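Local coordinates for protein ribulose bisphosphate carboxylase (Hyperthermus butylicus DSM 5456, PDB 6HUN) that probably catalyses the addition of carbon dioxide and water to ribulose 1,5-bisphosphate, yielding two molecules of 3-phosphoglycerate, in an archaeal AMP degradation pathway, at residues K38-P49 and I132-P143. Residues are numbered along the deposited sequence; the frame is centred on the assembly and turned at random.
Sequences KDEVIAVFRVTP and IAGLRVEDVYFP
Strands 41-49 and 134-141 pair antiparallel in the mixed sheet of the Rubisco N-terminal domain, where strand 99-105 hydrogen-bonds along the far edge of 41-49. Backbone bonds run from Ile-42 and Tyr-141 to Thr-48 and Gly-134, with one classic beta bulge midway and a second at the Thr-48 end. At the first, Glu-138 and Asp-139 both face Val-44, whose O takes Glu-138 N-H while its N-H goes to Asp-139 O. At the other, Thr-48 O is gripped twice, by Gly-134 N and, at 2.7 Å, by Ala-133 N.

On the face of Phe-45, Val-47, Leu-135 and Val-137 the packing is apolar. Leu-135 CD1 wedges between Phe-45 CB and Val-47 CG2, Val-137 CG2 lies 3.7 Å from Phe-45 CD1 at the ring edge, and Ile-62 of helix 55-65 packs on the first three. Val-140 CG1 presses on Val-41 CG1 at a tight 3.5 Å.

On the face of Arg-46 and Arg-136 the contact turns polar. At the bulge, Glu-138 OE1 receives Arg-136 NH2 in a salt bridge (2.9 Å), met on the syn side, whereas OE2 rests against Arg-46 CB and reaches NH1 of that arginine through a water. The extended Arg-46 chain carries its guanidinium to a salt bridge with Asp-96.

Near the 38-40 end of the pairing, chi1 of 157°, with CG anti to N, brings the Tyr-141 ring alongside Lys-38. Lys-38 NZ, though poorly ordered, makes an off-centre cation-pi contact 3.8 Å from the ring centroid, while Glu-40 O lies at the edge. Replacement of Tyr-141 by alanine would probably leave the Lys-38 carbonyl without this donor and its ammonium without the ring. The phenol OH meets Lys-38 O at 2.6 Å, in the carbonyl plane and on a lone pair.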
ATOM      1  N   LYS A  38      18.743  23.307  -5.735  1.00 63.66           N
ATOM      2  CA  LYS A  38      18.641  22.400  -4.592  1.00 59.17           C
ATOM      3  C   LYS A  38      17.243  22.402  -3.979  1.00 52.88           C
ATOM      4  O   LYS A  38      17.010  21.649  -3.022  1.00 57.17           O
ATOM      5  CB  LYS A  38      19.690  22.757  -3.507  1.00 64.86           C
ATOM      6  CG  LYS A  38      21.096  22.101  -3.647  1.00 65.26           C
ATOM      7  CD  LYS A  38      21.032  20.641  -4.136  1.00 65.64           C
ATOM      8  CE  LYS A  38      21.101  19.597  -2.990  1.00 66.51           C
ATOM      9  NZ  LYS A  38      20.803  18.175  -3.426  1.00 64.72           N
ATOM     10  N   ASP A  39      16.305  23.198  -4.516  1.00 53.30           N
ATOM     11  CA  ASP A  39      14.990  23.423  -3.907  1.00 53.86           C
ATOM     12  C   ASP A  39      13.835  22.727  -4.631  1.00 49.96           C
ATOM     13  O   ASP A  39      12.675  23.036  -4.362  1.00 49.79           O
ATOM     14  CB  ASP A  39      14.689  24.913  -3.847  1.00 62.34           C
ATOM     15  CG  ASP A  39      14.759  25.575  -5.214  1.00 72.07           C
ATOM     16  OD1 ASP A  39      15.411  24.991  -6.121  1.00 73.52           O
ATOM     17  OD2 ASP A  39      14.185  26.686  -5.378  1.00 77.42           O
ATOM     18  N   GLU A  40      14.115  21.826  -5.557  1.00 51.37           N
ATOM     19  CA  GLU A  40      13.095  21.086  -6.279  1.00 46.16           C
ATOM     20  C   GLU A  40      13.150  19.649  -5.795  1.00 42.29           C
ATOM     21  O   GLU A  40      14.215  19.169  -5.405  1.00 41.67           O
ATOM     22  CB  GLU A  40      13.355  21.143  -7.782  1.00 47.64           C
ATOM     23  CG  GLU A  40      13.306  22.551  -8.412  1.00 56.39           C
ATOM     24  CD  GLU A  40      12.814  22.454  -9.842  1.00 64.54           C
ATOM     25  OE1 GLU A  40      13.684  22.349 -10.743  1.00 73.29           O
ATOM     26  OE2 GLU A  40      11.574  22.410 -10.076  1.00 66.25           O
ATOM     27  N   VAL A  41      12.005  18.973  -5.795  1.00 39.90           N
ATOM     28  CA  VAL A  41      12.023  17.515  -5.621  1.00 36.45           C
ATOM     29  C   VAL A  41      12.567  16.883  -6.888  1.00 36.22           C
ATOM     30  O   VAL A  41      12.186  17.268  -7.995  1.00 42.91           O
ATOM     31  CB  VAL A  41      10.613  16.982  -5.320  1.00 34.29           C
ATOM     32  CG1 VAL A  41      10.561  15.376  -5.452  1.00 30.95           C
ATOM     33  CG2 VAL A  41      10.125  17.485  -3.993  1.00 34.43           C
ATOM     34  N   ILE A  42      13.462  15.906  -6.738  1.00 36.74           N
ATOM     35  CA  ILE A  42      14.049  15.187  -7.862  1.00 35.36           C
ATOM     36  C   ILE A  42      13.720  13.703  -7.708  1.00 34.37           C
ATOM     37  O   ILE A  42      14.082  13.119  -6.694  1.00 29.47           O
ATOM     38  CB  ILE A  42      15.575  15.377  -7.885  1.00 35.97           C
ATOM     39  CG1 ILE A  42      15.945  16.894  -7.982  1.00 39.65           C
ATOM     40  CG2 ILE A  42      16.170  14.547  -9.008  1.00 35.96           C
ATOM     41  CD1 ILE A  42      15.665  17.360  -9.300  1.00 46.35           C
ATOM     42  N   ALA A  43      13.118  13.093  -8.722  1.00 31.49           N
ATOM     43  CA  ALA A  43      12.896  11.637  -8.747  1.00 31.18           C
ATOM     44  C   ALA A  43      13.821  11.017  -9.789  1.00 30.62           C
ATOM     45  O   ALA A  43      13.964  11.567 -10.884  1.00 34.75           O
ATOM     46  CB  ALA A  43      11.432  11.301  -9.102  1.00 27.65           C
ATOM     47  N   VAL A  44      14.382   9.840  -9.495  1.00 27.55           N
ATOM     48  CA  VAL A  44      15.104   9.061 -10.485  1.00 27.37           C
ATOM     49  C   VAL A  44      14.352   7.751 -10.730  1.00 25.23           C
ATOM     50  O   VAL A  44      14.063   6.984  -9.791  1.00 24.51           O
ATOM     51  CB  VAL A  44      16.576   8.847 -10.110  1.00 36.71           C
ATOM     52  CG1 VAL A  44      16.706   8.293  -8.708  1.00 37.57           C
ATOM     53  CG2 VAL A  44      17.212   7.943 -11.149  1.00 32.44           C
ATOM     54  N   PHE A  45      13.946   7.565 -11.973  1.00 25.90           N
ATOM     55  CA  PHE A  45      13.107   6.451 -12.406  1.00 28.30           C
ATOM     56  C   PHE A  45      13.947   5.550 -13.287  1.00 28.68           C
ATOM     57  O   PHE A  45      14.751   6.038 -14.077  1.00 30.30           O
ATOM     58  CB  PHE A  45      11.894   6.917 -13.238  1.00 25.41           C
ATOM     59  CG  PHE A  45      10.948   7.837 -12.518  1.00 24.13           C
ATOM     60  CD1 PHE A  45      10.026   7.348 -11.589  1.00 25.15           C
ATOM     61  CD2 PHE A  45      10.890   9.175 -12.840  1.00 26.06           C
ATOM     62  CE1 PHE A  45       9.109   8.251 -10.973  1.00 22.75           C
ATOM     63  CE2 PHE A  45      10.025  10.031 -12.224  1.00 30.92           C
ATOM     64  CZ  PHE A  45       9.123   9.566 -11.261  1.00 24.19           C
ATOM     65  N   ARG A  46      13.710   4.249 -13.209  1.00 23.73           N
ATOM     66  CA  ARG A  46      14.258   3.326 -14.200  1.00 27.95           C
ATOM     67  C   ARG A  46      13.121   2.937 -15.149  1.00 24.71           C
ATOM     68  O   ARG A  46      12.141   2.320 -14.718  1.00 23.67           O
ATOM     69  CB  ARG A  46      14.861   2.104 -13.503  1.00 26.19           C
ATOM     70  CG  ARG A  46      15.422   1.122 -14.551  1.00 30.82           C
ATOM     71  CD  ARG A  46      16.108  -0.083 -13.815  1.00 29.98           C
ATOM     72  NE  ARG A  46      16.845  -0.922 -14.771  1.00 32.73           N
ATOM     73  CZ  ARG A  46      17.704  -1.866 -14.387  1.00 39.67           C
ATOM     74  NH1 ARG A  46      17.916  -2.079 -13.087  1.00 33.42           N
ATOM     75  NH2 ARG A  46      18.374  -2.586 -15.307  1.00 37.94           N
ATOM     76  N   VAL A  47      13.223   3.343 -16.410  1.00 26.36           N
ATOM     77  CA  VAL A  47      12.090   3.365 -17.342  1.00 28.87           C
ATOM     78  C   VAL A  47      12.402   2.402 -18.465  1.00 33.31           C
ATOM     79  O   VAL A  47      13.451   2.528 -19.125  1.00 31.22           O
ATOM     80  CB  VAL A  47      11.842   4.775 -17.923  1.00 31.77           C
ATOM     81  CG1 VAL A  47      10.633   4.798 -18.869  1.00 35.35           C
ATOM     82  CG2 VAL A  47      11.727   5.841 -16.778  1.00 33.53           C
ATOM     83  N   THR A  48      11.492   1.467 -18.689  1.00 31.29           N
ATOM     84  CA  THR A  48      11.489   0.587 -19.849  1.00 30.92           C
ATOM     85  C   THR A  48      10.310   0.973 -20.744  1.00 28.85           C
ATOM     86  O   THR A  48       9.147   0.614 -20.449  1.00 27.42           O
ATOM     87  CB  THR A  48      11.397  -0.881 -19.443  1.00 33.87           C
ATOM     88  OG1 THR A  48      12.466  -1.211 -18.547  1.00 31.17           O
ATOM     89  CG2 THR A  48      11.472  -1.776 -20.695  1.00 30.25           C
ATOM     90  N   PRO A  49      10.545   1.720 -21.805  1.00 31.31           N
ATOM     91  CA  PRO A  49       9.432   2.134 -22.671  1.00 37.41           C
ATOM     92  C   PRO A  49       8.805   0.926 -23.319  1.00 35.04           C
ATOM     93  O   PRO A  49       9.468  -0.079 -23.583  1.00 37.60           O
ATOM     94  CB  PRO A  49      10.107   3.043 -23.702  1.00 39.20           C
ATOM     95  CG  PRO A  49      11.485   3.342 -23.116  1.00 41.33           C
ATOM     96  CD  PRO A  49      11.860   2.154 -22.331  1.00 32.69           C
ATOM     97  N   ILE A 132       4.519   2.546 -20.958  1.00 28.62           N
ATOM     98  CA  ILE A 132       5.558   2.051 -20.062  1.00 31.00           C
ATOM     99  C   ILE A 132       5.451   0.540 -20.002  1.00 29.30           C
ATOM    100  O   ILE A 132       4.408   0.004 -19.587  1.00 30.50           O
ATOM    101  CB  ILE A 132       5.411   2.637 -18.639  1.00 41.35           C
ATOM    102  CG1 ILE A 132       5.016   4.097 -18.694  1.00 45.51           C
ATOM    103  CG2 ILE A 132       6.737   2.553 -17.910  1.00 48.37           C
ATOM    104  CD1 ILE A 132       6.166   4.978 -19.238  1.00 46.63           C
ATOM    105  N   ALA A 133       6.556  -0.163 -20.310  1.00 31.32           N
ATOM    106  CA  ALA A 133       6.574  -1.597 -20.015  1.00 29.21           C
ATOM    107  C   ALA A 133       7.096  -1.898 -18.590  1.00 28.36           C
ATOM    108  O   ALA A 133       6.713  -2.921 -17.985  1.00 27.83           O
ATOM    109  CB  ALA A 133       7.426  -2.321 -21.057  1.00 31.62           C
ATOM    110  N   GLY A 134       7.925  -1.022 -18.044  1.00 25.70           N
ATOM    111  CA  GLY A 134       8.351  -1.126 -16.643  1.00 23.46           C
ATOM    112  C   GLY A 134       8.730   0.240 -16.117  1.00 24.23           C
ATOM    113  O   GLY A 134       9.296   1.065 -16.853  1.00 24.33           O
ATOM    114  N   LEU A 135       8.428   0.509 -14.834  1.00 19.59           N
ATOM    115  CA  LEU A 135       8.749   1.803 -14.223  1.00 19.53           C
ATOM    116  C   LEU A 135       9.154   1.458 -12.794  1.00 18.10           C
ATOM    117  O   LEU A 135       8.337   0.896 -12.027  1.00 19.02           O
ATOM    118  CB  LEU A 135       7.512   2.730 -14.280  1.00 21.85           C
ATOM    119  CG  LEU A 135       7.833   4.055 -13.568  1.00 26.63           C
ATOM    120  CD1 LEU A 135       8.922   4.799 -14.372  1.00 28.48           C
ATOM    121  CD2 LEU A 135       6.541   4.842 -13.497  1.00 33.89           C
ATOM    122  N   ARG A 136      10.424   1.674 -12.470  1.00 19.48           N
ATOM    123  CA  ARG A 136      10.875   1.541 -11.091  1.00 18.44           C
ATOM    124  C   ARG A 136      11.269   2.895 -10.507  1.00 19.72           C
ATOM    125  O   ARG A 136      12.063   3.648 -11.100  1.00 21.34           O
ATOM    126  CB  ARG A 136      12.069   0.603 -10.952  1.00 23.82           C
ATOM    127  CG  ARG A 136      11.951  -0.013  -9.589  1.00 26.91           C
ATOM    128  CD  ARG A 136      13.098  -0.294  -8.959  1.00 29.11           C
ATOM    129  NE  ARG A 136      12.907  -1.385  -8.038  1.00 29.33           N
ATOM    130  CZ  ARG A 136      13.897  -1.774  -7.266  1.00 25.70           C
ATOM    131  NH1 ARG A 136      13.780  -2.833  -6.520  1.00 24.40           N
ATOM    132  NH2 ARG A 136      15.033  -1.105  -7.384  1.00 28.69           N
ATOM    133  N   VAL A 137      10.717   3.220  -9.364  1.00 20.36           N
ATOM    134  CA  VAL A 137      11.099   4.487  -8.722  1.00 20.70           C
ATOM    135  C   VAL A 137      12.280   4.158  -7.831  1.00 20.01           C
ATOM    136  O   VAL A 137      12.123   3.422  -6.853  1.00 17.93           O
ATOM    137  CB  VAL A 137       9.951   5.124  -7.918  1.00 20.71           C
ATOM    138  CG1 VAL A 137      10.423   6.544  -7.521  1.00 19.88           C
ATOM    139  CG2 VAL A 137       8.709   5.234  -8.817  1.00 20.40           C
ATOM    140  N   GLU A 138      13.454   4.676  -8.184  1.00 22.42           N
ATOM    141  CA  GLU A 138      14.666   4.253  -7.489  1.00 23.37           C
ATOM    142  C   GLU A 138      14.957   5.109  -6.239  1.00 21.14           C
ATOM    143  O   GLU A 138      15.394   4.583  -5.197  1.00 21.26           O
ATOM    144  CB  GLU A 138      15.867   4.336  -8.449  1.00 28.50           C
ATOM    145  CG  GLU A 138      15.743   3.549  -9.751  1.00 25.57           C
ATOM    146  CD  GLU A 138      15.956   2.031  -9.575  1.00 27.22           C
ATOM    147  OE1 GLU A 138      15.862   1.480  -8.462  1.00 28.78           O
ATOM    148  OE2 GLU A 138      16.138   1.344 -10.606  1.00 38.44           O
ATOM    149  N   ASP A 139      14.738   6.419  -6.337  1.00 21.90           N
ATOM    150  CA  ASP A 139      15.034   7.308  -5.239  1.00 24.79           C
ATOM    151  C   ASP A 139      14.353   8.642  -5.510  1.00 27.17           C
ATOM    152  O   ASP A 139      14.046   8.980  -6.652  1.00 24.80           O
ATOM    153  CB  ASP A 139      16.564   7.524  -5.117  1.00 25.27           C
ATOM    154  CG  ASP A 139      16.969   8.099  -3.747  1.00 28.67           C
ATOM    155  OD1 ASP A 139      16.067   8.263  -2.874  1.00 26.79           O
ATOM    156  OD2 ASP A 139      18.197   8.296  -3.545  1.00 31.43           O
ATOM    157  N   VAL A 140      14.219   9.436  -4.454  1.00 24.07           N
ATOM    158  CA  VAL A 140      13.628  10.777  -4.571  1.00 23.86           C
ATOM    159  C   VAL A 140      14.397  11.628  -3.609  1.00 26.51           C
ATOM    160  O   VAL A 140      14.579  11.227  -2.455  1.00 28.80           O
ATOM    161  CB  VAL A 140      12.119  10.801  -4.232  1.00 22.78           C
ATOM    162  CG1 VAL A 140      11.584  12.242  -4.309  1.00 25.38           C
ATOM    163  CG2 VAL A 140      11.337   9.956  -5.248  1.00 21.48           C
ATOM    164  N   TYR A 141      14.854  12.788  -4.110  1.00 28.03           N
ATOM    165  CA  TYR A 141      15.542  13.781  -3.309  1.00 30.09           C
ATOM    166  C   TYR A 141      14.489  14.749  -2.817  1.00 30.93           C
ATOM    167  O   TYR A 141      13.710  15.289  -3.627  1.00 31.77           O
ATOM    168  CB  TYR A 141      16.561  14.530  -4.152  1.00 32.81           C
ATOM    169  CG  TYR A 141      16.886  15.904  -3.546  1.00 35.65           C
ATOM    170  CD1 TYR A 141      17.722  15.987  -2.454  1.00 39.83           C
ATOM    171  CD2 TYR A 141      16.319  17.066  -4.038  1.00 37.85           C
ATOM    172  CE1 TYR A 141      18.066  17.240  -1.866  1.00 41.54           C
ATOM    173  CE2 TYR A 141      16.635  18.368  -3.441  1.00 40.80           C
ATOM    174  CZ  TYR A 141      17.504  18.399  -2.355  1.00 42.60           C
ATOM    175  OH  TYR A 141      17.855  19.580  -1.731  1.00 44.17           O
ATOM    176  N   PHE A 142      14.462  14.957  -1.500  1.00 30.88           N
ATOM    177  CA  PHE A 142      13.528  15.875  -0.869  1.00 31.87           C
ATOM    178  C   PHE A 142      14.285  17.129  -0.457  1.00 34.97           C
ATOM    179  O   PHE A 142      15.240  17.013   0.322  1.00 35.32           O
ATOM    180  CB  PHE A 142      12.865  15.237   0.342  1.00 29.88           C
ATOM    181  CG  PHE A 142      12.010  14.065  -0.026  1.00 32.30           C
ATOM    182  CD1 PHE A 142      10.794  14.283  -0.639  1.00 36.26           C
ATOM    183  CD2 PHE A 142      12.457  12.796   0.137  1.00 33.51           C
ATOM    184  CE1 PHE A 142       9.993  13.200  -1.026  1.00 36.23           C
ATOM    185  CE2 PHE A 142      11.637  11.697  -0.219  1.00 29.31           C
ATOM    186  CZ  PHE A 142      10.435  11.921  -0.809  1.00 31.95           C
ATOM    187  N   PRO A 143      13.916  18.316  -0.938  1.00 37.44           N
ATOM    188  CA  PRO A 143      14.638  19.563  -0.487  1.00 40.77           C
ATOM    189  C   PRO A 143      14.252  19.941   0.926  1.00 41.06           C
ATOM    190  O   PRO A 143      13.190  19.544   1.420  1.00 39.25           O
ATOM    191  CB  PRO A 143      14.178  20.626  -1.485  1.00 43.30           C
ATOM    192  CG  PRO A 143      12.848  20.189  -1.945  1.00 41.41           C
ATOM    193  CD  PRO A 143      12.868  18.629  -1.936  1.00 37.72           C
TER
HETATM  194  O   HOH W   1      16.551  -1.140 -10.659  1.00 25.02           O